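Local structure of adenylate isopentenyltransferase (Humulus lupulus, 3A8T) at residues 113-118 with 140-145; 206-211 with 244-249. The protein transfers an isopentenyl group from dimethylallyl diphosphate to ATP, ADP or AMP, a step in plant cytokinin biosynthesis. One frame throughout, in Å; residues are numbered along the deposited sequence.

Interaction 1: residues 113-118 with 140-145. With ATP (adenosine-5'-triphosphate), chain B.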
loop_
_atom_site.group_PDB
_atom_site.type_symbol
_atom_site.label_atom_id
_atom_site.label_comp_id
_atom_site.label_asym_id
_atom_site.label_seq_id
_atom_site.Cartn_x
_atom_site.Cartn_y
_atom_site.Cartn_z
ATOM N N ALA A 113 -6.624 -16.644 0.999
ATOM C CA ALA A 113 -7.700 -17.369 1.677
ATOM C C ALA A 113 -7.670 -17.036 3.177
ATOM O O ALA A 113 -8.707 -16.916 3.794
ATOM C CB ALA A 113 -7.539 -18.844 1.452
ATOM N N ASP A 114 -6.469 -16.893 3.743
ATOM C CA ASP A 114 -6.303 -16.523 5.142
ATOM C C ASP A 114 -6.932 -15.144 5.304
ATOM O O ASP A 114 -7.655 -14.870 6.290
ATOM C CB ASP A 114 -4.821 -16.405 5.518
ATOM C CG ASP A 114 -4.052 -17.720 5.356
ATOM O OD1 ASP A 114 -4.682 -18.757 5.623
ATOM O OD2 ASP A 114 -2.831 -17.711 4.997
ATOM N N PHE A 115 -6.651 -14.279 4.334
ATOM C CA PHE A 115 -7.161 -12.924 4.350
ATOM C C PHE A 115 -8.696 -12.837 4.320
ATOM O O PHE A 115 -9.302 -12.078 5.078
ATOM C CB PHE A 115 -6.606 -12.133 3.169
ATOM C CG PHE A 115 -7.040 -10.696 3.170
ATOM C CD1 PHE A 115 -6.561 -9.823 4.148
ATOM C CD2 PHE A 115 -7.980 -10.245 2.268
ATOM C CE1 PHE A 115 -7.023 -8.527 4.223
ATOM C CE2 PHE A 115 -8.456 -8.978 2.320
ATOM C CZ PHE A 115 -7.993 -8.092 3.298
ATOM N N ARG A 116 -9.298 -13.578 3.405
ATOM C CA ARG A 116 -10.753 -13.633 3.275
ATOM C C ARG A 116 -11.366 -13.973 4.634
ATOM O O ARG A 116 -12.334 -13.348 5.076
ATOM C CB ARG A 116 -11.145 -14.689 2.226
ATOM C CG ARG A 116 -12.600 -15.091 2.209
ATOM C CD ARG A 116 -12.877 -16.137 1.128
ATOM N NE ARG A 116 -14.323 -16.369 0.990
ATOM C CZ ARG A 116 -15.179 -15.615 0.283
ATOM N NH1 ARG A 116 -14.763 -14.545 -0.408
ATOM N NH2 ARG A 116 -16.471 -15.903 0.317
ATOM N N SER A 117 -10.772 -14.940 5.308
ATOM C CA SER A 117 -11.272 -15.348 6.599
ATOM C C SER A 117 -11.141 -14.241 7.679
ATOM O O SER A 117 -12.136 -13.829 8.318
ATOM C CB SER A 117 -10.541 -16.598 7.009
ATOM O OG SER A 117 -10.599 -16.741 8.393
ATOM N N LEU A 118 -9.907 -13.789 7.886
ATOM C CA LEU A 118 -9.615 -12.730 8.848
ATOM C C LEU A 118 -10.417 -11.451 8.595
ATOM O O LEU A 118 -11.019 -10.926 9.509
ATOM C CB LEU A 118 -8.114 -12.376 8.838
ATOM C CG LEU A 118 -7.203 -13.406 9.492
ATOM C CD1 LEU A 118 -5.750 -12.943 9.559
ATOM C CD2 LEU A 118 -7.730 -13.663 10.855
ATOM N N ASN A 140 -5.098 -6.337 -5.256
ATOM C CA ASN A 140 -6.307 -6.763 -5.928
ATOM C C ASN A 140 -6.574 -8.237 -5.674
ATOM O O ASN A 140 -7.709 -8.645 -5.648
ATOM C CB ASN A 140 -6.236 -6.337 -7.402
ATOM C CG ASN A 140 -6.231 -4.763 -7.554
ATOM O OD1 ASN A 140 -7.186 -4.074 -7.134
ATOM N ND2 ASN A 140 -5.147 -4.203 -8.137
ATOM N N SER A 141 -5.540 -9.017 -5.384
ATOM C CA SER A 141 -5.751 -10.414 -5.057
ATOM C C SER A 141 -6.438 -10.549 -3.674
ATOM O O SER A 141 -7.214 -11.497 -3.445
ATOM C CB SER A 141 -4.430 -11.184 -5.044
ATOM O OG SER A 141 -3.679 -10.991 -3.836
ATOM N N PHE A 142 -6.155 -9.634 -2.747
ATOM C CA PHE A 142 -6.786 -9.680 -1.432
ATOM C C PHE A 142 -8.173 -9.090 -1.515
ATOM O O PHE A 142 -9.101 -9.608 -0.913
ATOM C CB PHE A 142 -5.960 -8.928 -0.366
ATOM C CG PHE A 142 -4.904 -9.790 0.330
ATOM C CD1 PHE A 142 -4.490 -11.008 -0.214
ATOM C CD2 PHE A 142 -4.334 -9.386 1.540
ATOM C CE1 PHE A 142 -3.538 -11.807 0.443
ATOM C CE2 PHE A 142 -3.383 -10.188 2.177
ATOM C CZ PHE A 142 -2.999 -11.391 1.627
ATOM N N ILE A 143 -8.322 -8.007 -2.257
ATOM C CA ILE A 143 -9.627 -7.404 -2.395
ATOM C C ILE A 143 -10.605 -8.411 -3.028
ATOM O O ILE A 143 -11.727 -8.586 -2.558
ATOM C CB ILE A 143 -9.571 -6.164 -3.266
ATOM C CG1 ILE A 143 -8.769 -5.049 -2.573
ATOM C CG2 ILE A 143 -10.967 -5.683 -3.546
ATOM C CD1 ILE A 143 -8.213 -3.952 -3.541
ATOM N N HIS A 144 -10.187 -9.066 -4.098
ATOM C CA HIS A 144 -11.034 -10.062 -4.777
ATOM C C HIS A 144 -11.352 -11.290 -3.918
ATOM O O HIS A 144 -12.503 -11.694 -3.804
ATOM C CB HIS A 144 -10.389 -10.465 -6.126
ATOM C CG HIS A 144 -10.741 -11.841 -6.589
ATOM N ND1 HIS A 144 -10.083 -12.972 -6.134
ATOM C CD2 HIS A 144 -11.697 -12.283 -7.436
ATOM C CE1 HIS A 144 -10.619 -14.048 -6.675
ATOM N NE2 HIS A 144 -11.600 -13.658 -7.468
ATOM N N ALA A 145 -10.341 -11.883 -3.305
ATOM C CA ALA A 145 -10.570 -13.038 -2.459
ATOM C C ALA A 145 -11.646 -12.723 -1.420
ATOM O O ALA A 145 -12.560 -13.521 -1.206
ATOM C CB ALA A 145 -9.289 -13.441 -1.749
HETATM P PG ATP B . 0.420 -10.219 -7.214
HETATM O O1G ATP B . -0.536 -11.298 -6.813
HETATM O O2G ATP B . 1.876 -10.598 -6.586
HETATM O O3G ATP B . 0.559 -10.154 -8.821
HETATM P PB ATP B . -1.313 -8.671 -5.734
HETATM O O1B ATP B . -2.545 -8.438 -6.423
HETATM O O2B ATP B . -1.422 -10.029 -4.988
HETATM O O3B ATP B . -0.074 -8.699 -6.742
HETATM P PA ATP B . -0.102 -6.267 -4.894
HETATM O O1A ATP B . -0.141 -5.723 -6.242
HETATM O O2A ATP B . -0.536 -5.062 -3.896
HETATM O O3A ATP B . -1.149 -7.510 -4.609
HETATM O "O5'" ATP B . 1.406 -6.644 -4.414
HETATM C "C5'" ATP B . 2.169 -7.278 -5.403
HETATM C "C4'" ATP B . 3.624 -7.066 -5.030
HETATM O "O4'" ATP B . 3.885 -5.658 -4.978
HETATM C "C3'" ATP B . 4.014 -7.584 -3.624
HETATM O "O3'" ATP B . 4.387 -8.958 -3.674
HETATM C "C2'" ATP B . 5.170 -6.645 -3.239
HETATM O "O2'" ATP B . 6.367 -7.125 -3.747
HETATM C "C1'" ATP B . 4.819 -5.322 -3.878
HETATM N N9 ATP B . 4.168 -4.418 -2.890
HETATM C C8 ATP B . 2.798 -4.229 -2.712
HETATM N N7 ATP B . 2.568 -3.440 -1.683
HETATM C C5 ATP B . 3.757 -3.065 -1.132
HETATM C C6 ATP B . 4.183 -2.244 -0.013
HETATM N N6 ATP B . 3.292 -1.608 0.815
HETATM N N1 ATP B . 5.508 -2.116 0.209
HETATM C C2 ATP B . 6.404 -2.714 -0.565
HETATM N N3 ATP B . 6.065 -3.482 -1.602
HETATM C C4 ATP B . 4.798 -3.691 -1.923
#
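In the P-loop-type nucleotide-binding core, helix 140-147 binds the ATP beta-phosphate with its first turn and packs against helix 112-128 through Phe115 and Phe142. The two phenyl rings form an offset stack. Their centroids lie 4.4 Å apart and their planes differ by 12°. The overlap is partial: Phe142 CD2 sits 3.4 Å from Phe115 CG, toward the rim of that ring. Phe115 CB lies over the centre of the Phe142 ring, 3.8 Å from its centroid, as a CH-pi contact. Phe142 CB returns a similar contact over the Phe115 face. Phe115 CG lies anti to the amide nitrogen (chi1 -177°), which carries the ring across to the other helix. With an alanine here, CB would remain over the Phe142 ring, but the stacked phenyl would be lost and a gap would probably open between the helices. Beside the rings, Arg116 reaches out extended, and its NH1 donates to Ala145 O at 2.6 Å. The acceptor lies in the guanidinium plane. NH1 also bonds to Val148 O, so it ties down two carbonyls near the end of helix 140-147. At the other end, Ser141 OG donates to ATP O2B at 2.7 Å and Ser141 N to ATP O1B at 3.2 Å. Backbone and hydroxyl donors at a helix start, gripping the beta-phosphate, are typical of nucleotide phosphate sites.

Interaction 2: residues 206-211 with 244-249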
loop_
_atom_site.group_PDB
_atom_site.type_symbol
_atom_site.label_atom_id
_atom_site.label_comp_id
_atom_site.label_asym_id
_atom_site.label_seq_id
_atom_site.Cartn_x
_atom_site.Cartn_y
_atom_site.Cartn_z
ATOM N N GLU A 206 16.617 0.547 8.432
ATOM C CA GLU A 206 15.558 -0.400 8.774
ATOM C C GLU A 206 15.863 -1.716 8.057
ATOM O O GLU A 206 15.791 -2.800 8.632
ATOM C CB GLU A 206 14.214 0.171 8.289
ATOM C CG GLU A 206 12.998 -0.632 8.657
ATOM C CD GLU A 206 11.705 -0.070 8.059
ATOM O OE1 GLU A 206 11.512 -0.179 6.824
ATOM O OE2 GLU A 206 10.891 0.482 8.836
ATOM N N LEU A 207 16.237 -1.602 6.787
ATOM C CA LEU A 207 16.524 -2.770 5.987
ATOM C C LEU A 207 17.845 -3.402 6.417
ATOM O O LEU A 207 17.994 -4.621 6.359
ATOM C CB LEU A 207 16.532 -2.373 4.495
ATOM C CG LEU A 207 15.238 -1.885 3.808
ATOM C CD1 LEU A 207 15.590 -1.231 2.559
ATOM C CD2 LEU A 207 14.254 -3.042 3.486
ATOM N N ALA A 208 18.816 -2.596 6.842
ATOM C CA ALA A 208 20.089 -3.162 7.293
ATOM C C ALA A 208 19.848 -3.993 8.543
ATOM O O ALA A 208 20.495 -5.006 8.740
ATOM C CB ALA A 208 21.141 -2.043 7.594
ATOM N N GLU A 209 18.912 -3.569 9.383
ATOM C CA GLU A 209 18.614 -4.283 10.629
ATOM C C GLU A 209 17.759 -5.520 10.342
ATOM O O GLU A 209 17.832 -6.527 11.054
ATOM C CB GLU A 209 17.904 -3.346 11.617
ATOM C CG GLU A 209 17.431 -4.013 12.903
ATOM C CD GLU A 209 18.592 -4.429 13.854
ATOM O OE1 GLU A 209 19.599 -3.674 13.969
ATOM O OE2 GLU A 209 18.496 -5.508 14.500
ATOM N N PHE A 210 16.972 -5.452 9.275
ATOM C CA PHE A 210 16.112 -6.565 8.872
ATOM C C PHE A 210 16.957 -7.690 8.226
ATOM O O PHE A 210 16.641 -8.902 8.297
ATOM C CB PHE A 210 15.115 -6.059 7.853
ATOM C CG PHE A 210 14.037 -7.031 7.528
ATOM C CD1 PHE A 210 13.085 -7.411 8.512
ATOM C CD2 PHE A 210 13.933 -7.563 6.254
ATOM C CE1 PHE A 210 12.055 -8.307 8.207
ATOM C CE2 PHE A 210 12.905 -8.465 5.938
ATOM C CZ PHE A 210 11.974 -8.839 6.892
ATOM N N TYR A 211 18.059 -7.249 7.621
ATOM C CA TYR A 211 18.978 -8.119 6.930
ATOM C C TYR A 211 19.503 -9.234 7.797
ATOM O O TYR A 211 19.834 -9.033 8.954
ATOM C CB TYR A 211 20.139 -7.299 6.374
ATOM C CG TYR A 211 21.034 -8.092 5.466
ATOM C CD1 TYR A 211 20.670 -8.372 4.142
ATOM C CD2 TYR A 211 22.222 -8.634 5.955
ATOM C CE1 TYR A 211 21.472 -9.167 3.332
ATOM C CE2 TYR A 211 23.016 -9.420 5.172
ATOM C CZ TYR A 211 22.653 -9.680 3.876
ATOM O OH TYR A 211 23.517 -10.418 3.147
ATOM N N PHE A 244 28.170 -5.163 0.438
ATOM C CA PHE A 244 28.488 -4.323 1.598
ATOM C C PHE A 244 27.623 -4.620 2.813
ATOM O O PHE A 244 26.612 -3.950 3.071
ATOM C CB PHE A 244 28.368 -2.886 1.160
ATOM C CG PHE A 244 29.259 -2.560 0.010
ATOM C CD1 PHE A 244 30.633 -2.437 0.190
ATOM C CD2 PHE A 244 28.754 -2.387 -1.245
ATOM C CE1 PHE A 244 31.475 -2.145 -0.871
ATOM C CE2 PHE A 244 29.603 -2.089 -2.323
ATOM C CZ PHE A 244 30.961 -1.971 -2.124
ATOM N N ARG A 245 28.024 -5.660 3.546
ATOM C CA ARG A 245 27.277 -6.105 4.717
ATOM C C ARG A 245 27.091 -4.945 5.653
ATOM O O ARG A 245 27.922 -4.069 5.713
ATOM C CB ARG A 245 27.995 -7.267 5.434
ATOM C CG ARG A 245 28.267 -8.526 4.571
ATOM C CD ARG A 245 27.031 -8.997 3.763
ATOM N NE ARG A 245 27.327 -10.029 2.757
ATOM C CZ ARG A 245 27.257 -11.330 3.013
ATOM N NH1 ARG A 245 26.900 -11.706 4.235
ATOM N NH2 ARG A 245 27.546 -12.248 2.071
ATOM N N PRO A 246 25.965 -4.908 6.369
ATOM C CA PRO A 246 25.635 -3.838 7.328
ATOM C C PRO A 246 26.736 -3.509 8.389
ATOM O O PRO A 246 27.101 -4.339 9.217
ATOM C CB PRO A 246 24.329 -4.346 7.952
ATOM C CG PRO A 246 23.726 -5.119 6.827
ATOM C CD PRO A 246 24.860 -5.880 6.268
ATOM N N GLY A 247 27.260 -2.290 8.363
ATOM C CA GLY A 247 28.292 -1.956 9.317
ATOM C C GLY A 247 29.703 -2.179 8.786
ATOM O O GLY A 247 30.690 -1.770 9.407
ATOM N N ASP A 248 29.814 -2.822 7.640
ATOM C CA ASP A 248 31.114 -3.074 7.091
ATOM C C ASP A 248 31.605 -1.763 6.532
ATOM O O ASP A 248 30.834 -1.007 5.943
ATOM C CB ASP A 248 31.034 -4.135 6.006
ATOM C CG ASP A 248 32.339 -4.292 5.262
ATOM O OD1 ASP A 248 32.474 -3.736 4.138
ATOM O OD2 ASP A 248 33.248 -4.953 5.820
ATOM N N VAL A 249 32.884 -1.483 6.743
ATOM C CA VAL A 249 33.486 -0.248 6.259
ATOM C C VAL A 249 34.740 -0.575 5.469
ATOM O O VAL A 249 35.214 -1.712 5.484
ATOM C CB VAL A 249 33.839 0.719 7.430
ATOM C CG1 VAL A 249 32.576 1.305 8.020
ATOM C CG2 VAL A 249 34.591 -0.027 8.506
#
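Pro246 packs against both Ala208 and Tyr211, its CB side on the first and its CD side on the second. Ala208 CB meets Pro246 CB at 3.9 Å, methyl against ring methylene. Pro246 CG lies 3.8 Å from the backbone oxygen of Ala208. On the other flank, Pro246 CD comes to 3.8 Å from Tyr211 CD2. The Tyr211 and Pro246 side chains cross at about a right angle, and the proline approaches the aromatic ring obliquely. Tyr211 has its ring anti to the backbone nitrogen (chi1 -171°), and this sends the phenol past the proline toward Arg245. There Tyr211 OH stands over one face of the Arg245 guanidinium, off centre and 3.8 Å from NH1. The ring and guanidinium planes are 67° apart, so the groups do not stack, and the hydroxyl makes only a loose contact. The arginine chain is bent at chi2 (-48°), which folds its CD and guanidinium back to the hydroxyl. Its charge is paired with Glu242 in a salt bridge.

The contact joins the C-terminal end of helix 203-210 to the loop that follows helix 234-243. Tyr211 is the first residue past the helix to leave helical angles. Pro246 occupies the second position of a type II beta turn from Arg245 to Asp248, closed by Asp248 N to Arg245 O at 3.0 Å. Gly247 follows with a positive phi, where a side chain would collide with the preceding carbonyl oxygen. Phe241 of helix 234-243 touches Ala208, Tyr211 and Pro246, and His218 stacks on the Tyr211 ring.

Interaction 1 is a buried contact in the nucleotide-binding core, between two helices. Interaction 2 lies at the surface, between a helix end and a turn, away from the ATP site. Their centres are 34 Å apart and their nearest atoms about 16 Å, so they do not touch. They share no helix and follow one another along the chain. The chemistry differs accordingly. Residues 113-118 and 140-145 combine aromatic stacking with an arginine-to-carbonyl hydrogen bond, next to the ATP phosphates. Residues 206-211 and 244-249 meet mainly through apolar contacts, with a tyrosine hydroxyl lying loosely over the arginine, and that arginine finds its charged partner outside both segments.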